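Local structure of DUF4442 domain-containing protein (Pseudomonas aeruginosa, 1SH8) at residues A[18-21]-A[22-25]; A[105-108]-A[109-113]. The protein is of unknown function but is probably a thioesterase of the HotDog fold. All coordinates share one frame; numbering follows the deposited sequence.

Contact 1 of 2, residues A[18-21]-A[22-25]; sequences IAFV and QRSG
Residues 18-25 span the short helix 19-24 with its N-cap and the glycine that follows, and here Arg23 folds back over Phe20 at the interface with the second subunit. The guanidinium lies with one face over the Phe20 backbone, CA being 3.6 Å above its plane and offset toward the rim. Its NH2 comes 3.6 Å from Phe20 CD1, while NH1 approaches CB of Ala19. Ring and guanidinium planes stand 77° apart, so the groups cross instead of stacking. A bend at chi3 turns the guanidinium back along the helix, toward its N-terminal end, and there NH1 is hydrogen-bonded to Gly44 O of the second subunit.

The helix starts after Ile18, its N-cap residue, and has two i to i+4 bonds in its first turn: Gln22 N to Ile18 O, 2.9 Å, and Arg23 N to Ala19 O, 2.8 Å, both close to straight. This is a short helix of under two turns in a HotDog-clan protein whose two subunits meet here, the Phe20 ring touching those of Phe20 and Tyr53 of the second subunit, the former nearly perpendicular to it. Val21 and Phe20 also pack on Thr59 of helix 54-62.

At the C-terminal end the bonding tightens to i to i+3. Val21 O is gripped twice by Ser24: OG, 2.7 Å away, sits in the carbonyl plane on a lone pair, whereas Ser24 N, at 3.0 Å, lies well above that plane. Ser24 chi1 of 78° swings OG back to that carbonyl; OG also has a weak hydrogen bond with Leu26 N. Gly25 follows with positive phi (83°), ending the helix.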
loop_
_atom_site.group_PDB
_atom_site.type_symbol
_atom_site.label_atom_id
_atom_site.label_comp_id
_atom_site.label_asym_id
_atom_site.label_seq_id
_atom_site.Cartn_x
_atom_site.Cartn_y
_atom_site.Cartn_z
ATOM N N ILE A 18 -8.620 11.592 4.298
ATOM C CA ILE A 18 -8.829 10.160 4.077
ATOM C C ILE A 18 -8.789 9.450 5.431
ATOM O O ILE A 18 -7.749 9.414 6.096
ATOM C CB ILE A 18 -7.741 9.590 3.130
ATOM C CG1 ILE A 18 -7.824 10.299 1.774
ATOM C CG2 ILE A 18 -7.923 8.079 2.954
ATOM C CD1 ILE A 18 -6.773 9.850 0.781
ATOM N N ALA A 19 -9.932 8.893 5.835
ATOM C CA ALA A 19 -10.064 8.213 7.124
ATOM C C ALA A 19 -9.034 7.110 7.365
ATOM O O ALA A 19 -8.520 6.965 8.475
ATOM C CB ALA A 19 -11.473 7.648 7.273
ATOM N N PHE A 20 -8.750 6.328 6.326
ATOM C CA PHE A 20 -7.775 5.246 6.409
ATOM C C PHE A 20 -6.445 5.827 6.886
ATOM O O PHE A 20 -5.760 5.240 7.727
ATOM C CB PHE A 20 -7.614 4.615 5.022
ATOM C CG PHE A 20 -6.655 3.450 4.972
ATOM C CD1 PHE A 20 -7.127 2.140 5.044
ATOM C CD2 PHE A 20 -5.287 3.663 4.812
ATOM C CE1 PHE A 20 -6.246 1.052 4.950
ATOM C CE2 PHE A 20 -4.402 2.589 4.719
ATOM C CZ PHE A 20 -4.882 1.281 4.786
ATOM N N VAL A 21 -6.091 6.993 6.348
ATOM C CA VAL A 21 -4.850 7.676 6.707
ATOM C C VAL A 21 -4.946 8.256 8.114
ATOM O O VAL A 21 -4.025 8.126 8.919
ATOM C CB VAL A 21 -4.537 8.814 5.707
ATOM C CG1 VAL A 21 -3.341 9.638 6.195
ATOM C CG2 VAL A 21 -4.242 8.219 4.334
ATOM N N GLN A 22 -6.071 8.888 8.412
ATOM C CA GLN A 22 -6.271 9.477 9.724
ATOM C C GLN A 22 -6.093 8.425 10.830
ATOM O O GLN A 22 -5.431 8.683 11.840
ATOM C CB GLN A 22 -7.670 10.102 9.795
ATOM C CG GLN A 22 -7.853 11.061 10.956
ATOM C CD GLN A 22 -7.955 10.351 12.288
ATOM O OE1 GLN A 22 -7.469 10.850 13.308
ATOM N NE2 GLN A 22 -8.599 9.186 12.293
ATOM N N ARG A 23 -6.669 7.238 10.624
ATOM C CA ARG A 23 -6.584 6.155 11.608
ATOM C C ARG A 23 -5.156 5.679 11.874
ATOM O O ARG A 23 -4.879 5.130 12.941
ATOM C CB ARG A 23 -7.428 4.953 11.167
ATOM C CG ARG A 23 -8.924 5.213 11.063
ATOM C CD ARG A 23 -9.711 3.898 10.964
ATOM N NE ARG A 23 -9.374 3.091 9.788
ATOM C CZ ARG A 23 -9.996 3.168 8.611
ATOM N NH1 ARG A 23 -10.998 4.026 8.436
ATOM N NH2 ARG A 23 -9.628 2.371 7.613
ATOM N N SER A 24 -4.255 5.881 10.914
ATOM C CA SER A 24 -2.865 5.451 11.078
ATOM C C SER A 24 -2.042 6.415 11.928
ATOM O O SER A 24 -0.952 6.073 12.381
ATOM C CB SER A 24 -2.182 5.294 9.716
ATOM O OG SER A 24 -1.808 6.555 9.187
ATOM N N GLY A 25 -2.554 7.626 12.126
ATOM C CA GLY A 25 -1.834 8.603 12.925
ATOM C C GLY A 25 -0.751 9.363 12.172
ATOM O O GLY A 25 0.079 10.042 12.784
#

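Contact 2 of 2, residues A[105-108]-A[109-113]; sequences AERI and RQLET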
loop_
_atom_site.group_PDB
_atom_site.type_symbol
_atom_site.label_atom_id
_atom_site.label_comp_id
_atom_site.label_asym_id
_atom_site.label_seq_id
_atom_site.Cartn_x
_atom_site.Cartn_y
_atom_site.Cartn_z
ATOM N N ALA A 105 9.819 24.213 -8.830
ATOM C CA ALA A 105 8.907 25.243 -9.316
ATOM C C ALA A 105 8.561 25.097 -10.792
ATOM O O ALA A 105 7.401 25.249 -11.191
ATOM C CB ALA A 105 9.503 26.619 -9.060
ATOM N N GLU A 106 9.574 24.807 -11.601
ATOM C CA GLU A 106 9.389 24.645 -13.035
ATOM C C GLU A 106 8.490 23.452 -13.362
ATOM O O GLU A 106 7.626 23.549 -14.235
ATOM C CB GLU A 106 10.753 24.487 -13.715
ATOM C CG GLU A 106 10.709 24.446 -15.235
ATOM C CD GLU A 106 12.096 24.284 -15.848
ATOM O OE1 GLU A 106 12.954 25.172 -15.632
ATOM O OE2 GLU A 106 12.328 23.266 -16.541
ATOM N N ARG A 107 8.690 22.328 -12.671
ATOM C CA ARG A 107 7.866 21.141 -12.907
ATOM C C ARG A 107 6.413 21.415 -12.535
ATOM O O ARG A 107 5.493 20.950 -13.205
ATOM C CB ARG A 107 8.376 19.936 -12.105
ATOM C CG ARG A 107 9.388 19.069 -12.851
ATOM C CD ARG A 107 8.806 18.548 -14.154
ATOM N NE ARG A 107 8.109 17.268 -14.019
ATOM C CZ ARG A 107 7.136 16.865 -14.834
ATOM N NH1 ARG A 107 6.741 17.650 -15.829
ATOM N NH2 ARG A 107 6.576 15.673 -14.673
ATOM N N ILE A 108 6.210 22.170 -11.464
ATOM C CA ILE A 108 4.857 22.504 -11.034
ATOM C C ILE A 108 4.164 23.281 -12.154
ATOM O O ILE A 108 3.013 23.000 -12.494
ATOM C CB ILE A 108 4.871 23.344 -9.733
ATOM C CG1 ILE A 108 5.395 22.486 -8.570
ATOM C CG2 ILE A 108 3.464 23.858 -9.426
ATOM C CD1 ILE A 108 5.564 23.240 -7.250
ATOM N N ARG A 109 4.873 24.247 -12.736
ATOM C CA ARG A 109 4.311 25.033 -13.832
ATOM C C ARG A 109 3.995 24.154 -15.042
ATOM O O ARG A 109 2.926 24.275 -15.640
ATOM C CB ARG A 109 5.269 26.152 -14.248
ATOM C CG ARG A 109 5.231 27.359 -13.329
ATOM C CD ARG A 109 5.942 28.548 -13.962
ATOM N NE ARG A 109 7.392 28.373 -14.004
ATOM C CZ ARG A 109 8.194 28.519 -12.952
ATOM N NH1 ARG A 109 7.692 28.847 -11.767
ATOM N NH2 ARG A 109 9.499 28.329 -13.086
ATOM N N GLN A 110 4.919 23.266 -15.396
ATOM C CA GLN A 110 4.707 22.375 -16.533
ATOM C C GLN A 110 3.478 21.499 -16.319
ATOM O O GLN A 110 2.642 21.354 -17.211
ATOM C CB GLN A 110 5.927 21.476 -16.744
ATOM C CG GLN A 110 7.244 22.223 -16.862
ATOM C CD GLN A 110 8.412 21.294 -17.147
ATOM O OE1 GLN A 110 8.536 20.228 -16.537
ATOM N NE2 GLN A 110 9.279 21.695 -18.070
ATOM N N LEU A 111 3.373 20.921 -15.125
ATOM C CA LEU A 111 2.256 20.046 -14.793
ATOM C C LEU A 111 0.893 20.733 -14.846
ATOM O O LEU A 111 -0.046 20.197 -15.436
ATOM C CB LEU A 111 2.475 19.427 -13.407
ATOM C CG LEU A 111 3.597 18.382 -13.345
ATOM C CD1 LEU A 111 3.991 18.118 -11.902
ATOM C CD2 LEU A 111 3.134 17.104 -14.032
ATOM N N GLU A 112 0.773 21.910 -14.236
ATOM C CA GLU A 112 -0.512 22.609 -14.244
ATOM C C GLU A 112 -0.896 23.050 -15.649
ATOM O O GLU A 112 -2.071 23.026 -16.017
ATOM C CB GLU A 112 -0.484 23.811 -13.301
ATOM C CG GLU A 112 0.697 24.727 -13.486
ATOM C CD GLU A 112 0.722 25.842 -12.457
ATOM O OE1 GLU A 112 0.552 25.540 -11.255
ATOM O OE2 GLU A 112 0.916 27.015 -12.848
ATOM N N THR A 113 0.099 23.440 -16.435
ATOM C CA THR A 113 -0.148 23.865 -17.805
ATOM C C THR A 113 -0.681 22.690 -18.619
ATOM O O THR A 113 -1.731 22.793 -19.260
ATOM C CB THR A 113 1.140 24.387 -18.459
ATOM O OG1 THR A 113 1.504 25.632 -17.851
ATOM C CG2 THR A 113 0.944 24.584 -19.957
#
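Arg107 and Gln110 meet through Gln110 OE1, which accepts a hydrogen bond from Arg107 NH1 at 3.2 Å, with an N-H...O angle of 165°. The oxygen lies at the edge of the guanidinium, in its plane, and the amide plane is turned 76° from it. Bends at chi2 and chi3 of Arg107 curl its chain round to bring NH1 there. Leu111 lies over the rim of one face of the same guanidinium, CG being 3.9 Å above the plane, with CD2 3.8 Å from NH2.

On another side of the helix, two residues on, Arg109 is folded in its own way: its guanidinium lies with one face over Ala105 O, 3.6 Å from the plane and offset toward the rim, and NH2 reaches to 3.7 Å from Glu106 CA. Glu112 CG rests 3.1 Å from Ile108 O, bringing OE1 near Ile108 CG2.

Behind these side chains run four i to i+4 backbone bonds, from Arg109, Gln110, Leu111 and Glu112 to Ala105, Glu106, Arg107 and Ile108; that of Leu111 N to Arg107 O measures 2.9 Å. Arg107 N is bonded to Asp104 OD2, and Arg107 NH2 weakly to Glu122 O. Leu111 packs on Phe73, Ala121 and Tyr123, while Ile108 packs on Phe73 and Leu103. The pattern is that of an amphipathic surface alpha-helix, here the opening turns of helix 105-118, which links strand 97-102 to strand 120-130.

In the fold
Contacts 1 and 2 are both local helical contacts, but they lie on opposite sides of the chain's centre. Their centres are 29 Å apart and their nearest atoms about 19 Å, so neither touches the other. Contact 1 comes first along the chain, its centre 13 Å from that of the chain; contact 2 lies farther out, at 18 Å. The settings differ too: residues 18-25 are partly buried and meet the second subunit, whereas 105-113 form a surface contact that no other chain of the assembly touches. Helix 19-24 thus sits at the subunit interface, while helix 105-118 joins strands 97-102 and 120-130, which belong to different three-stranded sheets of the chain.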